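Local coordinates for putative uncharacterized protein (Chaetomium thermophilum, PDB 4XRI) that serves as the nuclear transport receptor importin beta, a flexible HEAT-repeat protein that imports proteinaceous cargo into the nucleus and probably binds a small GTPase, at residues 754-757 / 758-762; 709-712 / 713-717; 668-671 / 672-676. The protein carries 2 engineered substitutions. All blocks are in the same frame, centred on the assembly; numbering follows the deposited sequence.

Contact 1: residues 754-757 / 758-762; sequences YEMI and DYVIS
The thioether of Met-756 lies alongside the phenol of Tyr-759, one turn further along the same helix. Its SD approaches CD1 of Tyr-759 to 3.9 Å and stands 5.0 Å from the ring centroid, 58° off the ring normal, an oblique Met-aromatic contact. Both side chains run the same way from the helix: each leaves its backbone with CG opposite N (chi1 -171° in Met-756, 174° in Tyr-759), and a bend at chi2 of Met-756 swings the sulfur toward the ring. The terminal methyl of Met-756 also reaches Val-760, four residues on, CE resting 4.3 Å from CG2 of Val-760. On another flank Ile-757 and Ile-761 meet through aliphatic branches, CG2 of the first lying 4.2 Å from CD1 of the second.

Beneath these side chains runs a regular ladder of main-chain bonds. Asp-758 N, Tyr-759 N, Val-760 N and Ile-761 N donate in turn to the carbonyls of Tyr-754, Glu-755, Met-756 and Ile-757, and this spacing sets which side chains become neighbours. The carboxylate of Asp-758 folds back beside its own backbone N, and its OD2 comes within 3.2 Å of Tyr-754 O, where two acceptors face each other and no hydrogen bond forms.

Further out, the hydroxyl of Tyr-759 is hydrogen-bonded to the carbonyl of Asn-708, and its ring packs on Lys-711 and Pro-712 of helix 711-725. Met-756 is backed by Ile-746. Tyr-754, Glu-755 and Asp-758 are solvent-exposed. The arrangement is the i to i+3 and i to i+4 side-chain packing of an amphipathic alpha-helix, here the first turns of helix 754-780 in the helical-repeat solenoid of importin beta.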
ATOM      1  N   TYR A 754      10.320   4.311  -8.645  1.00 65.17           N
ATOM      2  CA  TYR A 754       8.995   4.907  -8.787  1.00 65.13           C
ATOM      3  C   TYR A 754       8.757   5.950  -7.703  1.00 58.23           C
ATOM      4  O   TYR A 754       8.106   6.970  -7.938  1.00 56.73           O
ATOM      5  CB  TYR A 754       7.899   3.841  -8.725  1.00 71.11           C
ATOM      6  CG  TYR A 754       7.914   2.851  -9.866  1.00 85.47           C
ATOM      7  CD1 TYR A 754       7.531   3.231 -11.146  1.00 89.08           C
ATOM      8  CD2 TYR A 754       8.294   1.532  -9.659  1.00 90.04           C
ATOM      9  CE1 TYR A 754       7.537   2.325 -12.191  1.00 93.35           C
ATOM     10  CE2 TYR A 754       8.302   0.619 -10.696  1.00 92.58           C
ATOM     11  CZ  TYR A 754       7.924   1.021 -11.960  1.00 94.42           C
ATOM     12  OH  TYR A 754       7.931   0.115 -12.994  1.00100.39           O
ATOM     13  N   GLU A 755       9.284   5.680  -6.512  1.00 59.38           N
ATOM     14  CA  GLU A 755       9.098   6.563  -5.367  1.00 64.38           C
ATOM     15  C   GLU A 755       9.772   7.912  -5.583  1.00 60.04           C
ATOM     16  O   GLU A 755       9.214   8.954  -5.243  1.00 55.90           O
ATOM     17  CB  GLU A 755       9.637   5.906  -4.094  1.00 71.65           C
ATOM     18  CG  GLU A 755       9.420   6.725  -2.832  1.00 83.74           C
ATOM     19  CD  GLU A 755       9.940   6.026  -1.590  1.00 96.02           C
ATOM     20  OE1 GLU A 755      10.504   4.921  -1.723  1.00 98.20           O
ATOM     21  OE2 GLU A 755       9.786   6.583  -0.482  1.00101.54           O
ATOM     22  N   MET A 756      10.971   7.891  -6.153  1.00 59.32           N
ATOM     23  CA  MET A 756      11.713   9.120  -6.396  1.00 55.24           C
ATOM     24  C   MET A 756      11.111   9.898  -7.562  1.00 52.16           C
ATOM     25  O   MET A 756      11.073  11.129  -7.540  1.00 46.74           O
ATOM     26  CB  MET A 756      13.188   8.818  -6.664  1.00 54.42           C
ATOM     27  CG  MET A 756      14.066  10.057  -6.707  1.00 59.30           C
ATOM     28  SD  MET A 756      13.886  11.069  -5.227  1.00 60.70           S
ATOM     29  CE  MET A 756      15.093  12.351  -5.545  1.00 58.24           C
ATOM     30  N   ILE A 757      10.644   9.175  -8.575  1.00 50.00           N
ATOM     31  CA  ILE A 757       9.938   9.786  -9.694  1.00 53.56           C
ATOM     32  C   ILE A 757       8.694  10.511  -9.194  1.00 51.34           C
ATOM     33  O   ILE A 757       8.434  11.656  -9.563  1.00 48.87           O
ATOM     34  CB  ILE A 757       9.534   8.738 -10.750  1.00 56.02           C
ATOM     35  CG1 ILE A 757      10.766   8.253 -11.516  1.00 59.78           C
ATOM     36  CG2 ILE A 757       8.505   9.315 -11.712  1.00 49.89           C
ATOM     37  CD1 ILE A 757      10.512   7.018 -12.351  1.00 62.81           C
ATOM     38  N   ASP A 758       7.937   9.834  -8.337  1.00 47.37           N
ATOM     39  CA  ASP A 758       6.752  10.423  -7.729  1.00 50.98           C
ATOM     40  C   ASP A 758       7.108  11.623  -6.861  1.00 47.95           C
ATOM     41  O   ASP A 758       6.408  12.635  -6.879  1.00 48.43           O
ATOM     42  CB  ASP A 758       5.998   9.383  -6.896  1.00 52.78           C
ATOM     43  CG  ASP A 758       5.261   8.376  -7.754  1.00 60.48           C
ATOM     44  OD1 ASP A 758       4.914   8.714  -8.906  1.00 60.01           O
ATOM     45  OD2 ASP A 758       5.025   7.248  -7.274  1.00 63.18           O
ATOM     46  N   TYR A 759       8.194  11.503  -6.102  1.00 44.64           N
ATOM     47  CA  TYR A 759       8.629  12.586  -5.225  1.00 43.93           C
ATOM     48  C   TYR A 759       8.932  13.857  -6.013  1.00 50.45           C
ATOM     49  O   TYR A 759       8.553  14.956  -5.605  1.00 46.89           O
ATOM     50  CB  TYR A 759       9.860  12.175  -4.418  1.00 43.33           C
ATOM     51  CG  TYR A 759      10.436  13.313  -3.604  1.00 41.94           C
ATOM     52  CD1 TYR A 759      11.557  14.011  -4.040  1.00 40.83           C
ATOM     53  CD2 TYR A 759       9.847  13.702  -2.407  1.00 38.59           C
ATOM     54  CE1 TYR A 759      12.078  15.058  -3.303  1.00 44.39           C
ATOM     55  CE2 TYR A 759      10.364  14.746  -1.662  1.00 41.22           C
ATOM     56  CZ  TYR A 759      11.479  15.419  -2.115  1.00 37.93           C
ATOM     57  OH  TYR A 759      11.994  16.459  -1.378  1.00 35.50           O
ATOM     58  N   VAL A 760       9.614  13.698  -7.142  1.00 46.33           N
ATOM     59  CA  VAL A 760      10.011  14.830  -7.972  1.00 47.81           C
ATOM     60  C   VAL A 760       8.801  15.465  -8.657  1.00 42.29           C
ATOM     61  O   VAL A 760       8.725  16.687  -8.792  1.00 35.98           O
ATOM     62  CB  VAL A 760      11.053  14.403  -9.029  1.00 49.90           C
ATOM     63  CG1 VAL A 760      11.280  15.505 -10.055  1.00 51.36           C
ATOM     64  CG2 VAL A 760      12.363  14.023  -8.351  1.00 42.62           C
ATOM     65  N   ILE A 761       7.854  14.633  -9.083  1.00 41.57           N
ATOM     66  CA  ILE A 761       6.599  15.138  -9.630  1.00 45.47           C
ATOM     67  C   ILE A 761       5.879  15.970  -8.575  1.00 39.09           C
ATOM     68  O   ILE A 761       5.417  17.078  -8.845  1.00 38.94           O
ATOM     69  CB  ILE A 761       5.673  14.003 -10.100  1.00 45.46           C
ATOM     70  CG1 ILE A 761       6.246  13.316 -11.339  1.00 46.06           C
ATOM     71  CG2 ILE A 761       4.281  14.542 -10.403  1.00 37.67           C
ATOM     72  CD1 ILE A 761       5.378  12.189 -11.851  1.00 54.30           C
ATOM     73  N   SER A 762       5.803  15.429  -7.366  1.00 37.80           N
ATOM     74  CA  SER A 762       5.186  16.133  -6.252  1.00 44.74           C
ATOM     75  C   SER A 762       5.945  17.414  -5.918  1.00 44.52           C
ATOM     76  O   SER A 762       5.338  18.450  -5.646  1.00 35.85           O
ATOM     77  CB  SER A 762       5.120  15.232  -5.020  1.00 48.47           C
ATOM     78  OG  SER A 762       4.631  15.945  -3.899  1.00 60.74           O
TER

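Contact 2: residues 709-712 / 713-717; sequences QFKP and AILQC
Pro-712 meets Gln-716 where helix 711-725 gets under way, and Pro-712, Lys-711 and Ala-713 make up most of this local contact. The carbonyl of Pro-712 accepts the amide of Gln-716 at 3.2 Å between Pro-712 O and Gln-716 N, with a nearly straight N-H at 166°, and CB of Gln-716 lies 3.7 Å from the same Pro-712 O. Ala-713 N gives its hydrogen to a water 3.2 Å away. That water in turn donates to Gln-709 O at 2.9 Å, so it stands between the amide and the carbonyl four residues back and bridges the loop to the helix.

Lys-711 passes its aliphatic stem across Leu-715, CG to CG at 4.0 Å. The same carbonyl that accepts Leu-715 N, Lys-711 O, lies only 3.1 Å from CG of Leu-715, which folds back over it with CG opposite its own carbonyl carbon (chi1 -58°). Phe-710 adds a further turn-spaced pair, its CB touching CD1 of Ile-714 at 3.8 Å, while CG of Gln-709 lies over the centre of one face of the ring.

The stretch is wedged between helices. Phe-710, Ile-714 and Cys-717 face helices 665-682 and 690-701, whereas Pro-712 and Leu-715 pack against Ser-762, Leu-763 and Ile-767 of helix 754-780.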
ATOM      1  N   GLN A 709      11.319  14.967   2.770  1.00 41.22           N
ATOM      2  CA  GLN A 709       9.944  14.542   2.569  1.00 34.00           C
ATOM      3  C   GLN A 709       8.947  15.689   2.721  1.00 37.40           C
ATOM      4  O   GLN A 709       7.834  15.626   2.196  1.00 37.58           O
ATOM      5  CB  GLN A 709       9.593  13.415   3.543  1.00 34.37           C
ATOM      6  CG  GLN A 709       9.427  13.857   4.992  1.00 43.23           C
ATOM      7  CD  GLN A 709       9.184  12.697   5.934  1.00 54.63           C
ATOM      8  OE1 GLN A 709       8.067  12.191   6.043  1.00 58.60           O
ATOM      9  NE2 GLN A 709      10.235  12.266   6.618  1.00 46.01           N
ATOM     10  N   PHE A 710       9.347  16.737   3.432  1.00 38.71           N
ATOM     11  CA  PHE A 710       8.447  17.848   3.710  1.00 42.71           C
ATOM     12  C   PHE A 710       8.516  18.940   2.647  1.00 44.61           C
ATOM     13  O   PHE A 710       7.628  19.789   2.572  1.00 39.76           O
ATOM     14  CB  PHE A 710       8.756  18.462   5.080  1.00 41.32           C
ATOM     15  CG  PHE A 710       8.723  17.477   6.213  1.00 40.97           C
ATOM     16  CD1 PHE A 710       7.525  16.932   6.643  1.00 39.77           C
ATOM     17  CD2 PHE A 710       9.892  17.110   6.858  1.00 44.48           C
ATOM     18  CE1 PHE A 710       7.496  16.027   7.687  1.00 48.46           C
ATOM     19  CE2 PHE A 710       9.868  16.208   7.905  1.00 48.35           C
ATOM     20  CZ  PHE A 710       8.668  15.668   8.320  1.00 47.68           C
ATOM     21  N   LYS A 711       9.564  18.917   1.828  1.00 41.13           N
ATOM     22  CA  LYS A 711       9.827  20.019   0.900  1.00 37.55           C
ATOM     23  C   LYS A 711       8.697  20.320  -0.105  1.00 33.15           C
ATOM     24  O   LYS A 711       8.357  21.483  -0.291  1.00 37.41           O
ATOM     25  CB  LYS A 711      11.123  19.767   0.132  1.00 37.73           C
ATOM     26  CG  LYS A 711      11.573  20.967  -0.704  1.00 44.56           C
ATOM     27  CD  LYS A 711      12.903  20.728  -1.406  1.00 47.61           C
ATOM     28  CE  LYS A 711      14.065  20.792  -0.435  1.00 45.49           C
ATOM     29  NZ  LYS A 711      15.369  20.682  -1.134  1.00 51.45           N
ATOM     30  N   PRO A 712       8.098  19.287  -0.745  1.00 40.13           N
ATOM     31  CA  PRO A 712       7.016  19.607  -1.690  1.00 35.78           C
ATOM     32  C   PRO A 712       5.878  20.422  -1.074  1.00 41.58           C
ATOM     33  O   PRO A 712       5.422  21.388  -1.686  1.00 43.87           O
ATOM     34  CB  PRO A 712       6.514  18.224  -2.127  1.00 36.86           C
ATOM     35  CG  PRO A 712       7.699  17.342  -1.992  1.00 31.92           C
ATOM     36  CD  PRO A 712       8.422  17.848  -0.776  1.00 34.11           C
ATOM     37  N   ALA A 713       5.435  20.041   0.119  1.00 38.64           N
ATOM     38  CA  ALA A 713       4.354  20.754   0.794  1.00 42.79           C
ATOM     39  C   ALA A 713       4.821  22.122   1.290  1.00 37.00           C
ATOM     40  O   ALA A 713       4.042  23.074   1.344  1.00 32.44           O
ATOM     41  CB  ALA A 713       3.815  19.931   1.945  1.00 37.93           C
ATOM     42  N   ILE A 714       6.097  22.213   1.649  1.00 35.57           N
ATOM     43  CA  ILE A 714       6.675  23.469   2.127  1.00 38.37           C
ATOM     44  C   ILE A 714       6.723  24.512   1.009  1.00 37.20           C
ATOM     45  O   ILE A 714       6.465  25.699   1.233  1.00 39.19           O
ATOM     46  CB  ILE A 714       8.093  23.246   2.695  1.00 34.45           C
ATOM     47  CG1 ILE A 714       8.014  22.543   4.050  1.00 33.04           C
ATOM     48  CG2 ILE A 714       8.843  24.561   2.840  1.00 32.08           C
ATOM     49  CD1 ILE A 714       9.364  22.169   4.620  1.00 36.85           C
ATOM     50  N   LEU A 715       7.036  24.058  -0.201  1.00 29.44           N
ATOM     51  CA  LEU A 715       7.083  24.948  -1.356  1.00 36.02           C
ATOM     52  C   LEU A 715       5.687  25.421  -1.732  1.00 38.37           C
ATOM     53  O   LEU A 715       5.482  26.594  -2.036  1.00 35.06           O
ATOM     54  CB  LEU A 715       7.744  24.255  -2.546  1.00 36.20           C
ATOM     55  CG  LEU A 715       9.166  23.751  -2.292  1.00 39.61           C
ATOM     56  CD1 LEU A 715       9.777  23.224  -3.574  1.00 38.31           C
ATOM     57  CD2 LEU A 715      10.034  24.845  -1.677  1.00 36.00           C
ATOM     58  N   GLN A 716       4.729  24.496  -1.707  1.00 33.46           N
ATOM     59  CA  GLN A 716       3.326  24.837  -1.919  1.00 33.33           C
ATOM     60  C   GLN A 716       2.904  25.881  -0.896  1.00 30.85           C
ATOM     61  O   GLN A 716       2.170  26.821  -1.204  1.00 36.14           O
ATOM     62  CB  GLN A 716       2.431  23.596  -1.814  1.00 38.45           C
ATOM     63  CG  GLN A 716       0.947  23.906  -1.858  1.00 43.02           C
ATOM     64  CD  GLN A 716       0.081  22.696  -1.532  1.00 54.99           C
ATOM     65  OE1 GLN A 716       0.438  21.554  -1.829  1.00 53.76           O
ATOM     66  NE2 GLN A 716      -1.065  22.950  -0.913  1.00 58.29           N
ATOM     67  N   CYS A 717       3.395  25.707   0.325  1.00 33.56           N
ATOM     68  CA  CYS A 717       3.116  26.625   1.416  1.00 35.59           C
ATOM     69  C   CYS A 717       3.674  28.022   1.139  1.00 33.85           C
ATOM     70  O   CYS A 717       3.019  29.027   1.431  1.00 34.96           O
ATOM     71  CB  CYS A 717       3.695  26.069   2.712  1.00 41.08           C
ATOM     72  SG  CYS A 717       2.991  26.764   4.191  1.00 48.00           S
TER
HETATM   73  O   HOH W   1       5.517  17.180   1.467  1.00 39.45           O

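Contact 3: residues 668-671 / 672-676; sequences CSMA and IGLVS
Cys-668, Ser-669, Met-670 and Ala-671 accept in sequence, through their carbonyls, the amides of Ile-672, Gly-673, Leu-674 and Val-675, an unbroken run of alpha-helical bonds from 2.8 to 3.1 Å between each O and N.

On one flank Met-670 meets Leu-674, the two side chains lying at a slant to each other. CG of Met-670 approaches CD2 of Leu-674 to 4.1 Å. The bend at chi2 (66°) keeps SD beside that methyl, at nearly the same distance, and the bend at chi3 turns CE away. The same CD2 of Leu-674 also settles 3.3 Å from Met-670 O, the carbonyl that accepts the Leu-674 amide. The chi1 of Leu-674, -110° and so off the staggered positions, goes with CD2 lying close to both CG and O of Met-670.

Cys-668 and Ile-672 make a looser pair, SG to CD1 at 4.5 Å. Ile-672 sets CG1 3.3 Å from Cys-668 O, the acceptor of its own amide. Val-675 lays CG2 across Ala-671 O at 3.2 Å.

Leu-674 and Met-670 point into helix 625-640, against Phe-630, and Ala-671 meets Ala-658 of helix 648-660. Ile-672 and Val-675 face helix 711-725 and also touch Leu-659 of helix 648-660, so helix 665-682 is packed on several sides. Ser-676 is hydrogen-bonded to Asp-720 of helix 711-725.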
ATOM      1  N   CYS A 668       4.047  16.921  11.602  1.00 43.66           N
ATOM      2  CA  CYS A 668       4.791  18.005  10.977  1.00 45.84           C
ATOM      3  C   CYS A 668       4.180  18.333   9.624  1.00 44.03           C
ATOM      4  O   CYS A 668       3.932  19.498   9.312  1.00 38.21           O
ATOM      5  CB  CYS A 668       6.265  17.632  10.819  1.00 47.24           C
ATOM      6  SG  CYS A 668       7.322  18.988  10.216  1.00 44.96           S
ATOM      7  N   SER A 669       3.924  17.294   8.835  1.00 35.99           N
ATOM      8  CA  SER A 669       3.276  17.453   7.536  1.00 42.64           C
ATOM      9  C   SER A 669       1.893  18.082   7.679  1.00 44.22           C
ATOM     10  O   SER A 669       1.504  18.928   6.877  1.00 38.47           O
ATOM     11  CB  SER A 669       3.170  16.107   6.813  1.00 45.78           C
ATOM     12  OG  SER A 669       4.422  15.730   6.267  1.00 51.17           O
ATOM     13  N   MET A 670       1.156  17.660   8.702  1.00 44.12           N
ATOM     14  CA  MET A 670      -0.158  18.226   8.989  1.00 41.18           C
ATOM     15  C   MET A 670      -0.055  19.704   9.350  1.00 33.22           C
ATOM     16  O   MET A 670      -0.911  20.507   8.980  1.00 37.13           O
ATOM     17  CB  MET A 670      -0.833  17.455  10.126  1.00 42.62           C
ATOM     18  CG  MET A 670      -2.236  17.928  10.445  1.00 51.10           C
ATOM     19  SD  MET A 670      -3.401  17.626   9.103  1.00 82.92           S
ATOM     20  CE  MET A 670      -3.650  15.859   9.261  1.00 97.21           C
ATOM     21  N   ALA A 671       0.997  20.052  10.084  1.00 40.08           N
ATOM     22  CA  ALA A 671       1.233  21.432  10.488  1.00 39.86           C
ATOM     23  C   ALA A 671       1.486  22.325   9.279  1.00 39.21           C
ATOM     24  O   ALA A 671       0.988  23.448   9.214  1.00 38.49           O
ATOM     25  CB  ALA A 671       2.410  21.506  11.460  1.00 33.01           C
ATOM     26  N   ILE A 672       2.274  21.823   8.334  1.00 37.42           N
ATOM     27  CA  ILE A 672       2.559  22.552   7.104  1.00 42.53           C
ATOM     28  C   ILE A 672       1.277  22.772   6.311  1.00 41.86           C
ATOM     29  O   ILE A 672       1.049  23.847   5.763  1.00 39.12           O
ATOM     30  CB  ILE A 672       3.583  21.807   6.236  1.00 40.95           C
ATOM     31  CG1 ILE A 672       4.895  21.635   7.004  1.00 39.19           C
ATOM     32  CG2 ILE A 672       3.817  22.551   4.931  1.00 35.99           C
ATOM     33  CD1 ILE A 672       5.861  20.671   6.344  1.00 39.02           C
ATOM     34  N   GLY A 673       0.438  21.742   6.270  1.00 38.50           N
ATOM     35  CA  GLY A 673      -0.857  21.828   5.623  1.00 29.29           C
ATOM     36  C   GLY A 673      -1.741  22.839   6.329  1.00 36.17           C
ATOM     37  O   GLY A 673      -2.527  23.546   5.696  1.00 36.05           O
ATOM     38  N   LEU A 674      -1.612  22.913   7.650  1.00 39.78           N
ATOM     39  CA  LEU A 674      -2.383  23.868   8.441  1.00 40.85           C
ATOM     40  C   LEU A 674      -1.983  25.307   8.127  1.00 40.32           C
ATOM     41  O   LEU A 674      -2.824  26.205   8.135  1.00 37.28           O
ATOM     42  CB  LEU A 674      -2.213  23.593   9.938  1.00 41.23           C
ATOM     43  CG  LEU A 674      -3.436  23.042  10.676  1.00 45.54           C
ATOM     44  CD1 LEU A 674      -4.610  24.006  10.555  1.00 40.10           C
ATOM     45  CD2 LEU A 674      -3.809  21.664  10.147  1.00 54.97           C
ATOM     46  N   VAL A 675      -0.698  25.525   7.859  1.00 38.47           N
ATOM     47  CA  VAL A 675      -0.218  26.857   7.503  1.00 41.07           C
ATOM     48  C   VAL A 675      -0.835  27.292   6.181  1.00 38.22           C
ATOM     49  O   VAL A 675      -1.245  28.442   6.021  1.00 43.33           O
ATOM     50  CB  VAL A 675       1.318  26.913   7.393  1.00 35.87           C
ATOM     51  CG1 VAL A 675       1.769  28.318   7.003  1.00 32.40           C
ATOM     52  CG2 VAL A 675       1.956  26.500   8.709  1.00 32.99           C
ATOM     53  N   SER A 676      -0.901  26.357   5.239  1.00 41.79           N
ATOM     54  CA  SER A 676      -1.567  26.599   3.964  1.00 32.24           C
ATOM     55  C   SER A 676      -3.037  26.934   4.182  1.00 39.49           C
ATOM     56  O   SER A 676      -3.558  27.887   3.602  1.00 41.21           O
ATOM     57  CB  SER A 676      -1.439  25.386   3.041  1.00 41.77           C
ATOM     58  OG  SER A 676      -0.157  25.343   2.439  1.00 48.40           O
TER

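Overall arrangement
Contacts 1 and 3 lie wholly in helix, while contact 2 runs from a loop into the start of helix 711-725; along the chain the order is 3, 2, 1. Contacts 2 and 3 are buried by neighbouring helices, with centres about 9 Å apart, and contact 2 touches both of the others; the nearest atoms of contacts 1 and 3 are about 10 Å apart. Contact 1 is nearer the surface, with exposed polar residues and a Met-aromatic pair. Contact 3 is apolar side-chain pairs over backbone bonds, and contact 2 adds a proline and a bridging water. The Ile-672 to Ile-714 meeting joins contacts 2 and 3, and Tyr-759 and Ser-762 on Pro-712 join contacts 1 and 2.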